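PDB 6NBO: N-isopropylammelide isopropylaminohydrolase from Burkholderia multivorans ATCC 17616, which belongs to the amidohydrolase family of zinc-bearing enzymes, with a TIM-barrel domain joined to a smaller domain of beta strands. Local coordinates for residues A11-N16 with P39-P44; T71-P76 with G305-W310; V129-G134 with D171-D176; G163-P168 with A192-P197; D317-A322 with A381-R386. One frame throughout, in Å; residues are numbered along the deposited sequence.

How the contacts relate
The five contacts sample a barrel and its satellite. Contact 2 is buried, its loops close to the zinc site, and is held by hydroxyl and backbone bonds as well as aromatic packing. Contacts 3 and 4, partly buried, lie on the opposite side of the chain's centre from contact 1, with centres about 14 Å apart; they touch each other, because R167 reaches T131 and D132. Contact 3 is nearly all apolar, whereas contact 4 is built around a carboxylate that binds backbone N-H groups. Contact 5, partly buried, uses salt bridges to tie a barrel helix to the chain entering strand 387-390. Contact 1, partly buried in the remote small sheet, combines leucine packing with water bridges.

Contact 1 of 5, residues A11-N16 with P39-P44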
# COMPACT_ATOMS: atom_id res chain seq x y z
N ALA A 11 -15.00 15.46 20.64
CA ALA A 11 -16.01 14.78 19.83
C ALA A 11 -16.27 15.57 18.55
O ALA A 11 -16.27 16.80 18.56
CB ALA A 11 -17.33 14.62 20.59
N LEU A 12 -16.51 14.84 17.46
CA LEU A 12 -16.80 15.41 16.15
C LEU A 12 -18.00 14.68 15.56
O LEU A 12 -17.97 13.46 15.40
CB LEU A 12 -15.60 15.30 15.21
CG LEU A 12 -15.83 15.81 13.78
CD1 LEU A 12 -16.11 17.30 13.77
CD2 LEU A 12 -14.60 15.48 12.93
N LEU A 13 -19.04 15.43 15.23
CA LEU A 13 -20.23 14.88 14.59
C LEU A 13 -20.22 15.35 13.14
O LEU A 13 -20.38 16.54 12.87
CB LEU A 13 -21.51 15.32 15.30
CG LEU A 13 -22.82 14.84 14.67
CD1 LEU A 13 -22.85 13.31 14.59
CD2 LEU A 13 -24.01 15.35 15.45
N ILE A 14 -20.03 14.41 12.22
CA ILE A 14 -20.11 14.68 10.79
C ILE A 14 -21.53 14.33 10.35
O ILE A 14 -21.91 13.16 10.33
CB ILE A 14 -19.08 13.85 10.01
CG1 ILE A 14 -17.66 14.10 10.54
CG2 ILE A 14 -19.21 14.16 8.50
CD1 ILE A 14 -16.60 13.15 9.91
N ARG A 15 -22.31 15.35 10.02
CA ARG A 15 -23.71 15.15 9.67
C ARG A 15 -23.89 14.96 8.17
O ARG A 15 -23.19 15.58 7.37
CB ARG A 15 -24.55 16.33 10.13
CG ARG A 15 -24.89 16.31 11.61
CD ARG A 15 -25.77 17.49 11.94
NE ARG A 15 -26.14 17.50 13.34
CZ ARG A 15 -26.33 18.61 14.04
NH1 ARG A 15 -26.19 19.80 13.46
NH2 ARG A 15 -26.67 18.54 15.33
N ASN A 16 -24.87 14.13 7.81
CA ASN A 16 -25.46 14.14 6.48
C ASN A 16 -24.45 13.72 5.40
O ASN A 16 -24.15 14.47 4.47
CB ASN A 16 -26.06 15.52 6.18
CG ASN A 16 -26.78 15.58 4.85
OD1 ASN A 16 -27.23 14.56 4.33
ND2 ASN A 16 -26.89 16.78 4.29
N PRO A 39 -28.82 7.70 11.38
CA PRO A 39 -29.50 8.93 10.96
C PRO A 39 -29.78 9.86 12.13
O PRO A 39 -30.20 9.43 13.21
CB PRO A 39 -30.81 8.40 10.36
CG PRO A 39 -31.10 7.17 11.19
CD PRO A 39 -29.73 6.55 11.48
N SER A 40 -29.55 11.15 11.90
CA SER A 40 -29.94 12.20 12.83
C SER A 40 -29.47 11.90 14.26
O SER A 40 -30.25 11.88 15.21
CB SER A 40 -31.46 12.42 12.81
OG SER A 40 -31.88 12.85 11.53
N LEU A 41 -28.16 11.68 14.39
CA LEU A 41 -27.59 11.38 15.70
C LEU A 41 -27.69 12.59 16.64
O LEU A 41 -27.59 13.74 16.21
CB LEU A 41 -26.12 10.97 15.56
CG LEU A 41 -25.82 9.71 14.76
CD1 LEU A 41 -24.33 9.36 14.81
CD2 LEU A 41 -26.68 8.56 15.28
N ASP A 42 -27.87 12.31 17.93
CA ASP A 42 -27.79 13.36 18.94
C ASP A 42 -26.35 13.81 19.11
O ASP A 42 -25.40 13.04 18.95
CB ASP A 42 -28.33 12.86 20.28
CG ASP A 42 -29.56 12.00 20.13
OD1 ASP A 42 -30.66 12.56 19.95
OD2 ASP A 42 -29.41 10.75 20.15
N ALA A 43 -26.19 15.08 19.44
CA ALA A 43 -24.87 15.66 19.63
C ALA A 43 -24.51 15.61 21.11
O ALA A 43 -25.26 16.15 21.93
CB ALA A 43 -24.84 17.10 19.15
N PRO A 44 -23.43 14.94 21.50
CA PRO A 44 -22.94 15.09 22.87
C PRO A 44 -22.68 16.55 23.16
O PRO A 44 -22.33 17.33 22.26
CB PRO A 44 -21.65 14.27 22.87
CG PRO A 44 -21.79 13.30 21.74
CD PRO A 44 -22.60 14.01 20.70
O HOH W 1 -27.35 15.00 13.87
O HOH W 2 -27.99 16.30 16.50
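The carbonyl oxygen of L41 receives two waters, and both lead back to the guanidinium of R15. One water donates to L41 O at 2.7 Å and accepts from R15 NE at 2.8 Å. The second donates to L41 O at 2.6 Å and takes its other hydrogen bond from R15 NH2, 2.9 Å away. No hydrogen bond runs directly between the two segments, so this pair of bridges supplies the polar part of the contact and sets the loop at one water's width from the arginine. The arginine chain, extended from CB to NE (chi2 -178°, chi3 179°), carries the group past the strand so that two of its nitrogens can serve the same carbonyl.

Beside the waters lies an apolar patch. L13 turns its CG anti to the backbone N (chi1 178°), which carries the fork toward the loop, where CD1 meets L41 CB at 4.1 Å, while CD2 lies 4.2 Å from A43 CB and also faces L41 O. The A43 methyl touches both leucine and arginine, its CB 4.5 Å from R15 NH2. Outside the pair, L41 N is bonded to D26 OD2 and D42 makes a salt bridge with R36, so the loop is also tied to the neighbouring hairpin.

L13 and R15 project from one face of strand 11-17, and the loop 39-44 crosses that face on its way from one edge strand, 33-38, to the other, 48-51. This is the four-stranded mixed sheet of the small beta domain that accompanies the barrel in many amidohydrolases.

Contact 2 of 5, residues T71-P76 with G305-W310; sequences THWGMP and GVRDTW. With EDO (1,2-ethanediol), chain I.
In T71, a chi1 of -174° swings OG1 away from its own nitrogen to meet V306 O, and in W73 a chi1 of -162° lays the indole against V306 and R307. Both segments are loops that follow barrel strands and run on from zinc ligands: H65 and H67 come shortly before T71, D304 directly before G305. T71 OG1 donates to V306 O at 2.6 Å and in turn accepts from W73 N, closing an ST turn; a type II beta turn follows from H72 to M75. The bond from H72 N to R307 O, 2.8 Å long, fixes the loops a second time.

Side chains fill in around these two bonds. The H72 ring brings NE2 to 3.6 Å from T309 CG2, while its other neighbours include Y96, H102 and Y78. W73 sets CE3 against V306 CG1 at 3.7 Å. An ethanediol, probably from the crystallisation liquor, lies over one indole face and accepts from G74 N through O1. Beside it W73 CZ3 rests over the centre of the R307 guanidinium, 3.5 Å from CZ, with the two planes 44° apart.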
# COMPACT_ATOMS: atom_id res chain seq x y z
N THR A 71 11.25 8.71 -3.79
CA THR A 71 10.47 9.71 -4.51
C THR A 71 11.21 11.03 -4.61
O THR A 71 11.97 11.42 -3.72
CB THR A 71 9.11 9.95 -3.84
OG1 THR A 71 8.33 10.83 -4.65
CG2 THR A 71 9.28 10.57 -2.45
N HIS A 72 10.99 11.73 -5.73
CA HIS A 72 11.42 13.11 -5.90
C HIS A 72 10.27 14.09 -5.69
O HIS A 72 10.35 15.24 -6.15
CB HIS A 72 12.06 13.31 -7.27
CG HIS A 72 13.36 12.58 -7.44
ND1 HIS A 72 14.38 13.05 -8.23
CD2 HIS A 72 13.80 11.42 -6.90
CE1 HIS A 72 15.40 12.21 -8.19
NE2 HIS A 72 15.07 11.20 -7.39
N TRP A 73 9.20 13.65 -5.04
CA TRP A 73 8.09 14.54 -4.73
C TRP A 73 8.60 15.79 -4.02
O TRP A 73 9.42 15.70 -3.10
CB TRP A 73 7.06 13.82 -3.85
CG TRP A 73 5.73 14.52 -3.85
CD1 TRP A 73 5.28 15.44 -2.95
CD2 TRP A 73 4.70 14.38 -4.84
NE1 TRP A 73 4.02 15.87 -3.31
CE2 TRP A 73 3.64 15.23 -4.46
CE3 TRP A 73 4.57 13.60 -6.00
CZ2 TRP A 73 2.46 15.34 -5.20
CZ3 TRP A 73 3.39 13.71 -6.73
CH2 TRP A 73 2.36 14.57 -6.33
N GLY A 74 8.15 16.96 -4.48
CA GLY A 74 8.61 18.21 -3.92
C GLY A 74 9.96 18.68 -4.40
O GLY A 74 10.38 19.79 -4.04
N MET A 75 10.65 17.90 -5.21
CA MET A 75 11.94 18.28 -5.77
C MET A 75 11.76 18.75 -7.20
O MET A 75 10.71 18.55 -7.81
CB MET A 75 12.90 17.09 -5.72
CG MET A 75 13.17 16.55 -4.31
SD MET A 75 14.18 15.06 -4.39
CE MET A 75 15.49 15.56 -5.51
N PRO A 76 12.78 19.40 -7.77
CA PRO A 76 12.73 19.72 -9.21
C PRO A 76 12.51 18.45 -10.03
O PRO A 76 12.84 17.35 -9.60
CB PRO A 76 14.11 20.33 -9.48
CG PRO A 76 14.51 20.92 -8.18
CD PRO A 76 13.95 20.00 -7.12
N GLY A 305 6.45 3.12 -7.45
CA GLY A 305 7.17 4.38 -7.34
C GLY A 305 6.29 5.58 -7.65
O GLY A 305 5.30 5.51 -8.37
N VAL A 306 6.68 6.73 -7.09
CA VAL A 306 6.02 8.00 -7.37
C VAL A 306 7.10 9.02 -7.74
O VAL A 306 7.83 9.49 -6.86
CB VAL A 306 5.19 8.51 -6.18
CG1 VAL A 306 4.64 9.91 -6.48
CG2 VAL A 306 4.06 7.53 -5.85
N ARG A 307 7.19 9.35 -9.02
CA ARG A 307 8.09 10.40 -9.52
C ARG A 307 9.52 10.23 -9.00
O ARG A 307 10.07 11.08 -8.31
CB ARG A 307 7.55 11.79 -9.16
CG ARG A 307 6.21 12.07 -9.80
CD ARG A 307 5.91 13.57 -9.93
NE ARG A 307 4.48 13.72 -10.14
CZ ARG A 307 3.80 14.86 -10.02
NH1 ARG A 307 4.43 15.99 -9.70
NH2 ARG A 307 2.49 14.85 -10.21
N ASP A 308 10.10 9.08 -9.33
CA ASP A 308 11.46 8.79 -8.89
C ASP A 308 12.34 8.59 -10.12
O ASP A 308 11.96 9.02 -11.21
CB ASP A 308 11.48 7.60 -7.91
CG ASP A 308 10.88 6.32 -8.49
OD1 ASP A 308 10.98 6.08 -9.71
OD2 ASP A 308 10.32 5.54 -7.69
N THR A 309 13.51 7.97 -9.97
CA THR A 309 14.35 7.80 -11.16
C THR A 309 13.94 6.60 -12.01
O THR A 309 14.44 6.47 -13.13
CB THR A 309 15.84 7.66 -10.78
OG1 THR A 309 16.07 6.38 -10.17
CG2 THR A 309 16.27 8.77 -9.83
N TRP A 310 13.05 5.74 -11.50
CA TRP A 310 12.50 4.65 -12.29
C TRP A 310 11.31 5.10 -13.13
O TRP A 310 11.20 4.75 -14.31
CB TRP A 310 12.04 3.49 -11.39
CG TRP A 310 13.09 2.74 -10.65
CD1 TRP A 310 13.76 3.15 -9.53
CD2 TRP A 310 13.55 1.41 -10.92
NE1 TRP A 310 14.63 2.17 -9.11
CE2 TRP A 310 14.51 1.09 -9.94
CE3 TRP A 310 13.24 0.46 -11.90
CZ2 TRP A 310 15.18 -0.14 -9.92
CZ3 TRP A 310 13.90 -0.76 -11.88
CH2 TRP A 310 14.86 -1.04 -10.90
C1 EDO I . 5.22 17.47 -6.85
O1 EDO I . 6.64 17.31 -6.67
C2 EDO I . 4.66 18.42 -5.80
O2 EDO I . 5.45 19.62 -5.79

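Contact 3 of 5, residues V129-G134 with D171-D176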
# COMPACT_ATOMS: atom_id res chain seq x y z
N VAL A 129 17.25 -1.20 1.61
CA VAL A 129 18.22 -1.54 2.65
C VAL A 129 19.29 -2.37 1.95
O VAL A 129 19.01 -3.46 1.46
CB VAL A 129 17.57 -2.32 3.80
CG1 VAL A 129 18.64 -2.83 4.80
CG2 VAL A 129 16.54 -1.47 4.53
N ASP A 130 20.51 -1.84 1.88
CA ASP A 130 21.56 -2.48 1.10
C ASP A 130 22.92 -2.00 1.60
O ASP A 130 23.01 -1.07 2.40
CB ASP A 130 21.41 -2.17 -0.39
CG ASP A 130 21.35 -0.66 -0.66
OD1 ASP A 130 22.27 0.06 -0.22
OD2 ASP A 130 20.39 -0.21 -1.33
N THR A 131 23.98 -2.64 1.10
CA THR A 131 25.33 -2.29 1.56
C THR A 131 25.93 -1.09 0.82
O THR A 131 27.11 -0.79 1.04
CB THR A 131 26.25 -3.51 1.43
OG1 THR A 131 26.24 -4.00 0.08
CG2 THR A 131 25.77 -4.61 2.38
N ASP A 132 25.17 -0.41 -0.03
CA ASP A 132 25.62 0.90 -0.51
C ASP A 132 25.34 1.97 0.53
O ASP A 132 26.18 2.85 0.77
CB ASP A 132 24.92 1.28 -1.82
CG ASP A 132 25.23 0.33 -2.95
OD1 ASP A 132 26.34 -0.22 -3.00
OD2 ASP A 132 24.34 0.15 -3.79
N ALA A 133 24.16 1.91 1.15
CA ALA A 133 23.69 2.96 2.04
C ALA A 133 23.51 2.52 3.48
O ALA A 133 23.31 3.37 4.34
CB ALA A 133 22.36 3.53 1.53
N GLY A 134 23.54 1.22 3.76
CA GLY A 134 23.27 0.79 5.12
C GLY A 134 21.81 1.03 5.46
O GLY A 134 20.91 0.82 4.64
N ASP A 171 22.43 -9.89 4.51
CA ASP A 171 21.60 -10.65 5.43
C ASP A 171 21.60 -10.02 6.83
O ASP A 171 20.54 -9.84 7.44
CB ASP A 171 22.06 -12.11 5.48
CG ASP A 171 23.58 -12.25 5.65
OD1 ASP A 171 24.31 -11.24 5.80
OD2 ASP A 171 24.05 -13.40 5.62
N ALA A 172 22.78 -9.69 7.35
CA ALA A 172 22.86 -9.09 8.68
C ALA A 172 22.27 -7.69 8.70
O ALA A 172 21.69 -7.26 9.71
CB ALA A 172 24.31 -9.07 9.16
N LEU A 173 22.40 -6.96 7.60
CA LEU A 173 21.84 -5.62 7.52
C LEU A 173 20.32 -5.66 7.58
O LEU A 173 19.70 -4.83 8.24
CB LEU A 173 22.31 -4.95 6.24
CG LEU A 173 22.07 -3.46 6.10
CD1 LEU A 173 22.82 -2.70 7.21
CD2 LEU A 173 22.54 -3.05 4.74
N LEU A 174 19.71 -6.63 6.89
CA LEU A 174 18.27 -6.78 6.92
C LEU A 174 17.78 -7.13 8.32
O LEU A 174 16.73 -6.64 8.76
CB LEU A 174 17.84 -7.87 5.92
CG LEU A 174 17.99 -7.50 4.44
CD1 LEU A 174 17.76 -8.72 3.51
CD2 LEU A 174 17.04 -6.37 4.08
N ALA A 175 18.52 -7.98 9.03
CA ALA A 175 18.20 -8.24 10.43
C ALA A 175 18.28 -6.96 11.25
O ALA A 175 17.39 -6.68 12.07
CB ALA A 175 19.14 -9.31 10.99
N ASP A 176 19.34 -6.18 11.05
CA ASP A 176 19.46 -4.89 11.73
C ASP A 176 18.28 -3.98 11.41
O ASP A 176 17.82 -3.23 12.27
CB ASP A 176 20.76 -4.19 11.35
CG ASP A 176 21.98 -4.91 11.89
OD1 ASP A 176 21.81 -5.81 12.73
OD2 ASP A 176 23.09 -4.56 11.46
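L173 pushes its branched end into the bend of residues 129-134 and meets every loop residue that takes part. Its CD2 methyl approaches D130 O to 3.1 Å, a tight fit against the peptide, and lies 3.9 Å from G134 CA. The same methyl brushes T131 CG2. The other methyl, CD1, reaches the glycine too, at 4.1 Å from CA, so both methyls face the bare backbone of the glycine. A chi1 of -168°, with CG opposite the backbone nitrogen, throws the fork outward from the helix. On the barrel side V129 closes the patch: its CG1 packs on L173 CG at 3.7 Å and on L174 CD2 at 4.0 Å, thereby meeting two successive helix residues.

In barrel terms, the loop leaves the end of strand 120-128 and the helix 170-180 follows the next strand, 153-159. The contact therefore joins neighbouring beta-alpha units of the TIM barrel by van der Waals packing, with no hydrogen bond between the segments.

The next shell shapes the loop that receives the leucine. The side chain of D130 leaves the backbone on the side away from the helix and its carboxylate serves its own chain, where OD1 accepts from A133 N at 3.0 Å, an Asx motif, and more weakly from D132 N. Its carbonyl oxygen, the one that L173 approaches, also accepts from G134 N at 2.7 Å. Farther out R167 bonds to T131 OG1 and forms a salt bridge with D132, which is held by R94 as well. L135 covers both V129 and L173, while L174 continues onto P160 and V164.

Contact 4 of 5, residues G163-P168 with A192-P197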
# COMPACT_ATOMS: atom_id res chain seq x y z
N GLY A 163 19.49 -7.14 -4.15
CA GLY A 163 19.67 -8.55 -3.85
C GLY A 163 20.34 -8.77 -2.50
O GLY A 163 20.92 -7.87 -1.90
N VAL A 164 20.27 -10.02 -2.04
CA VAL A 164 20.83 -10.43 -0.75
C VAL A 164 22.05 -11.33 -0.91
O VAL A 164 23.11 -11.07 -0.33
CB VAL A 164 19.75 -11.13 0.11
CG1 VAL A 164 20.32 -11.50 1.49
CG2 VAL A 164 18.52 -10.27 0.23
N LEU A 165 21.91 -12.42 -1.67
CA LEU A 165 22.89 -13.50 -1.62
C LEU A 165 24.26 -13.07 -2.12
O LEU A 165 25.29 -13.49 -1.58
CB LEU A 165 22.40 -14.71 -2.42
CG LEU A 165 21.16 -15.42 -1.90
CD1 LEU A 165 20.92 -16.70 -2.74
CD2 LEU A 165 21.35 -15.76 -0.44
N LYS A 166 24.30 -12.27 -3.18
CA LYS A 166 25.56 -11.93 -3.82
C LYS A 166 26.21 -10.69 -3.24
O LYS A 166 27.24 -10.26 -3.74
CB LYS A 166 25.35 -11.73 -5.32
CG LYS A 166 24.85 -12.98 -6.03
CD LYS A 166 24.77 -12.77 -7.53
CE LYS A 166 23.33 -12.66 -7.99
NZ LYS A 166 23.05 -13.64 -9.10
N ARG A 167 25.64 -10.11 -2.20
CA ARG A 167 26.17 -8.87 -1.63
C ARG A 167 26.49 -9.12 -0.16
O ARG A 167 25.59 -9.05 0.70
CB ARG A 167 25.17 -7.72 -1.81
CG ARG A 167 24.99 -7.36 -3.29
CD ARG A 167 24.06 -6.18 -3.51
NE ARG A 167 24.52 -4.99 -2.81
CZ ARG A 167 25.23 -4.01 -3.36
NH1 ARG A 167 25.55 -4.06 -4.65
NH2 ARG A 167 25.61 -2.98 -2.61
N PRO A 168 27.74 -9.44 0.16
CA PRO A 168 28.10 -9.84 1.53
C PRO A 168 27.62 -8.85 2.57
O PRO A 168 27.72 -7.63 2.40
CB PRO A 168 29.63 -9.88 1.49
CG PRO A 168 29.96 -10.17 0.05
CD PRO A 168 28.90 -9.47 -0.75
N ALA A 192 15.74 -14.83 -10.78
CA ALA A 192 16.32 -13.88 -11.74
C ALA A 192 17.35 -12.97 -11.09
O ALA A 192 18.35 -12.60 -11.72
CB ALA A 192 15.22 -13.04 -12.39
N ILE A 193 17.12 -12.57 -9.84
CA ILE A 193 18.04 -11.68 -9.14
C ILE A 193 19.00 -12.46 -8.25
O ILE A 193 20.21 -12.30 -8.34
CB ILE A 193 17.26 -10.62 -8.35
CG1 ILE A 193 16.55 -9.65 -9.31
CG2 ILE A 193 18.20 -9.85 -7.40
CD1 ILE A 193 17.49 -8.75 -10.07
N GLU A 194 18.47 -13.34 -7.40
CA GLU A 194 19.34 -14.01 -6.42
C GLU A 194 20.17 -15.14 -7.01
O GLU A 194 21.23 -15.46 -6.47
CB GLU A 194 18.51 -14.52 -5.24
CG GLU A 194 17.74 -13.41 -4.50
CD GLU A 194 18.66 -12.49 -3.70
OE1 GLU A 194 19.88 -12.76 -3.61
OE2 GLU A 194 18.16 -11.49 -3.15
N GLY A 195 19.70 -15.78 -8.09
CA GLY A 195 20.44 -16.84 -8.77
C GLY A 195 20.36 -18.20 -8.11
O GLY A 195 20.64 -19.21 -8.77
N ASP A 196 20.00 -18.27 -6.84
CA ASP A 196 19.90 -19.53 -6.12
C ASP A 196 18.60 -19.42 -5.35
O ASP A 196 18.56 -18.90 -4.23
CB ASP A 196 21.10 -19.74 -5.20
CG ASP A 196 21.09 -21.06 -4.48
OD1 ASP A 196 20.02 -21.68 -4.38
OD2 ASP A 196 22.16 -21.47 -4.00
N PRO A 197 17.48 -19.86 -5.95
CA PRO A 197 16.17 -19.53 -5.38
C PRO A 197 15.91 -20.21 -4.05
O PRO A 197 15.28 -19.61 -3.17
CB PRO A 197 15.19 -20.00 -6.47
CG PRO A 197 15.95 -21.07 -7.22
CD PRO A 197 17.36 -20.55 -7.25
O HOH W 3 22.06 -11.43 -4.87
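E194 lays its carboxylate against the backbone of G163, V164 and L165, filling the inside of the bend that these residues make. E194 OE2 takes the N-H of V164 through its syn lone pair, 2.8 Å from V164 N. E194 OE1 receives L165 N at 2.8 Å in a nearly straight bond of 170°, and V164 N adds a longer, weak bond to the same oxygen. A water extends the pattern by one residue, accepting from K166 N and donating to E194 OE1. The bend at chi2 (-71°) curls the glutamate so that both oxygens face the successive N-H groups. G163, with no side chain, lets its CA come within 3.4 Å of E194 OE2.

Aliphatic groups add to the contact. L165 crosses the glutamate at about a right angle, with CG 3.4 Å from E194 OE1, and sends CD1 on to D196 CB at 3.9 Å. Separately, K166, bent in its outer two torsions, brings CE to 3.2 Å from I193 O. I193 CG2 packs lightly on the alpha carbon of G163.

The segments are loops that follow successive barrel strands, 153-159 and 184-188. D196 caps the start of helix 197-211 by accepting from K199 N, and L165 also packs on that helix, so the bend is docked on the neighbouring beta-alpha unit.

With two backbone N-H groups and a water bonded to its oxygens, the buried carboxylate of E194 is probably stabilised as the anion, and it holds the V164-R167 beta turn through bonds to main-chain N-H groups, which do not depend on the side chains of that turn.

Contact 5 of 5, residues D317-A322 with A381-R386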
# COMPACT_ATOMS: atom_id res chain seq x y z
N ASP A 317 -2.91 10.28 -4.97
CA ASP A 317 -4.36 10.09 -5.01
C ASP A 317 -4.66 8.60 -5.21
O ASP A 317 -4.57 8.09 -6.33
CB ASP A 317 -4.97 10.94 -6.13
CG ASP A 317 -6.48 10.94 -6.10
OD1 ASP A 317 -7.05 10.06 -5.43
OD2 ASP A 317 -7.10 11.80 -6.74
N MET A 318 -5.04 7.89 -4.14
CA MET A 318 -5.32 6.46 -4.29
C MET A 318 -6.61 6.20 -5.05
O MET A 318 -6.80 5.09 -5.55
CB MET A 318 -5.36 5.75 -2.94
CG MET A 318 -3.99 5.63 -2.25
SD MET A 318 -2.70 5.00 -3.35
CE MET A 318 -3.30 3.32 -3.62
N LEU A 319 -7.51 7.19 -5.14
CA LEU A 319 -8.65 7.02 -6.03
C LEU A 319 -8.18 6.90 -7.47
O LEU A 319 -8.74 6.13 -8.26
CB LEU A 319 -9.65 8.18 -5.88
CG LEU A 319 -10.43 8.25 -4.57
CD1 LEU A 319 -11.51 9.35 -4.63
CD2 LEU A 319 -11.06 6.89 -4.25
N GLU A 320 -7.14 7.66 -7.84
CA GLU A 320 -6.60 7.54 -9.19
C GLU A 320 -5.99 6.17 -9.41
O GLU A 320 -6.10 5.60 -10.51
CB GLU A 320 -5.57 8.63 -9.45
CG GLU A 320 -5.04 8.61 -10.87
CD GLU A 320 -4.40 9.92 -11.25
OE1 GLU A 320 -3.16 9.99 -11.24
OE2 GLU A 320 -5.15 10.88 -11.51
N ARG A 321 -5.33 5.61 -8.40
CA ARG A 321 -4.78 4.27 -8.57
C ARG A 321 -5.89 3.24 -8.74
O ARG A 321 -5.78 2.31 -9.55
CB ARG A 321 -3.88 3.91 -7.38
CG ARG A 321 -3.16 2.56 -7.52
CD ARG A 321 -2.38 2.45 -8.82
NE ARG A 321 -1.59 3.65 -9.13
CZ ARG A 321 -0.71 3.71 -10.12
NH1 ARG A 321 -0.49 2.64 -10.89
NH2 ARG A 321 -0.04 4.82 -10.36
N ALA A 322 -6.99 3.41 -8.00
CA ALA A 322 -8.14 2.54 -8.19
C ALA A 322 -8.66 2.64 -9.61
O ALA A 322 -8.96 1.62 -10.25
CB ALA A 322 -9.25 2.90 -7.20
N ALA A 381 -13.89 10.07 -11.41
CA ALA A 381 -13.78 11.53 -11.37
C ALA A 381 -12.72 12.02 -10.40
O ALA A 381 -12.24 13.15 -10.55
CB ALA A 381 -15.12 12.16 -11.00
N ARG A 382 -12.34 11.20 -9.42
CA ARG A 382 -11.34 11.57 -8.42
C ARG A 382 -11.60 12.97 -7.83
O ARG A 382 -10.70 13.81 -7.82
CB ARG A 382 -9.95 11.50 -9.02
CG ARG A 382 -9.54 10.08 -9.48
CD ARG A 382 -8.65 10.13 -10.72
NE ARG A 382 -9.38 10.45 -11.95
CZ ARG A 382 -8.81 10.93 -13.05
NH1 ARG A 382 -7.51 11.18 -13.06
NH2 ARG A 382 -9.53 11.19 -14.14
N PRO A 383 -12.80 13.24 -7.34
CA PRO A 383 -13.08 14.57 -6.80
C PRO A 383 -12.13 14.91 -5.66
O PRO A 383 -11.65 14.04 -4.94
CB PRO A 383 -14.54 14.47 -6.31
CG PRO A 383 -14.75 13.04 -6.04
CD PRO A 383 -13.90 12.29 -7.05
N VAL A 384 -11.86 16.21 -5.50
CA VAL A 384 -10.99 16.66 -4.42
C VAL A 384 -11.51 16.14 -3.10
O VAL A 384 -12.73 16.01 -2.91
CB VAL A 384 -10.89 18.20 -4.43
CG1 VAL A 384 -12.24 18.82 -4.08
CG2 VAL A 384 -9.82 18.68 -3.45
N ARG A 385 -10.61 15.79 -2.18
CA ARG A 385 -11.05 15.41 -0.84
C ARG A 385 -11.52 16.67 -0.13
O ARG A 385 -10.70 17.51 0.27
CB ARG A 385 -9.94 14.72 -0.05
CG ARG A 385 -9.21 13.61 -0.76
CD ARG A 385 -10.12 12.59 -1.43
NE ARG A 385 -10.14 12.74 -2.89
CZ ARG A 385 -9.29 12.13 -3.71
NH1 ARG A 385 -8.34 11.34 -3.23
NH2 ARG A 385 -9.39 12.32 -5.02
N ARG A 386 -12.83 16.83 0.01
CA ARG A 386 -13.34 18.02 0.68
C ARG A 386 -12.89 18.08 2.14
O ARG A 386 -12.57 19.16 2.66
CB ARG A 386 -14.87 18.05 0.60
CG ARG A 386 -15.42 19.32 1.20
CD ARG A 386 -16.84 19.15 1.64
NE ARG A 386 -17.72 18.96 0.50
CZ ARG A 386 -18.97 18.51 0.61
NH1 ARG A 386 -19.46 18.21 1.80
NH2 ARG A 386 -19.71 18.37 -0.48
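Two salt bridges carry the contact. R385 meets D317 end-on, NH1 to OD1 and NH2 to OD2, both at 2.9 Å, but the groups are far from coplanar: their planes stand 58° apart, and OD1 is approached from above the carboxylate. The second bridge lies nearer the surface, where R382 NH1 donates to E320 OE2 at 2.8 Å from the anti side, with the oxygen close to the guanidinium plane.

Further hydrogen bonds fix R385. Bent at chi2 and chi3, its chain doubles back so that NE and NH2 both donate to P383 O, at 2.9 and 2.8 Å. NH1 also bonds to A118 O, so five bonds hold the group's rotation.

D317 has a second task as N-cap of helix 318-328, its OD1 accepting weakly from L319 N and E320 N. The contact thus joins the start of this helix, which follows the last strand of the TIM barrel, to the chain leaving helix 375-381, where R382 turns with positive phi before strand 387-390.

Apolar contacts accompany the bridges. L319 CD1 sits over the centre of the R385 guanidinium, 3.7 Å from CZ. The methylenes of R382 lie against the first turn of the helix, with CD 3.7 Å from E320 CB. R385 also packs on L61, V368 and V370 of neighbouring strands.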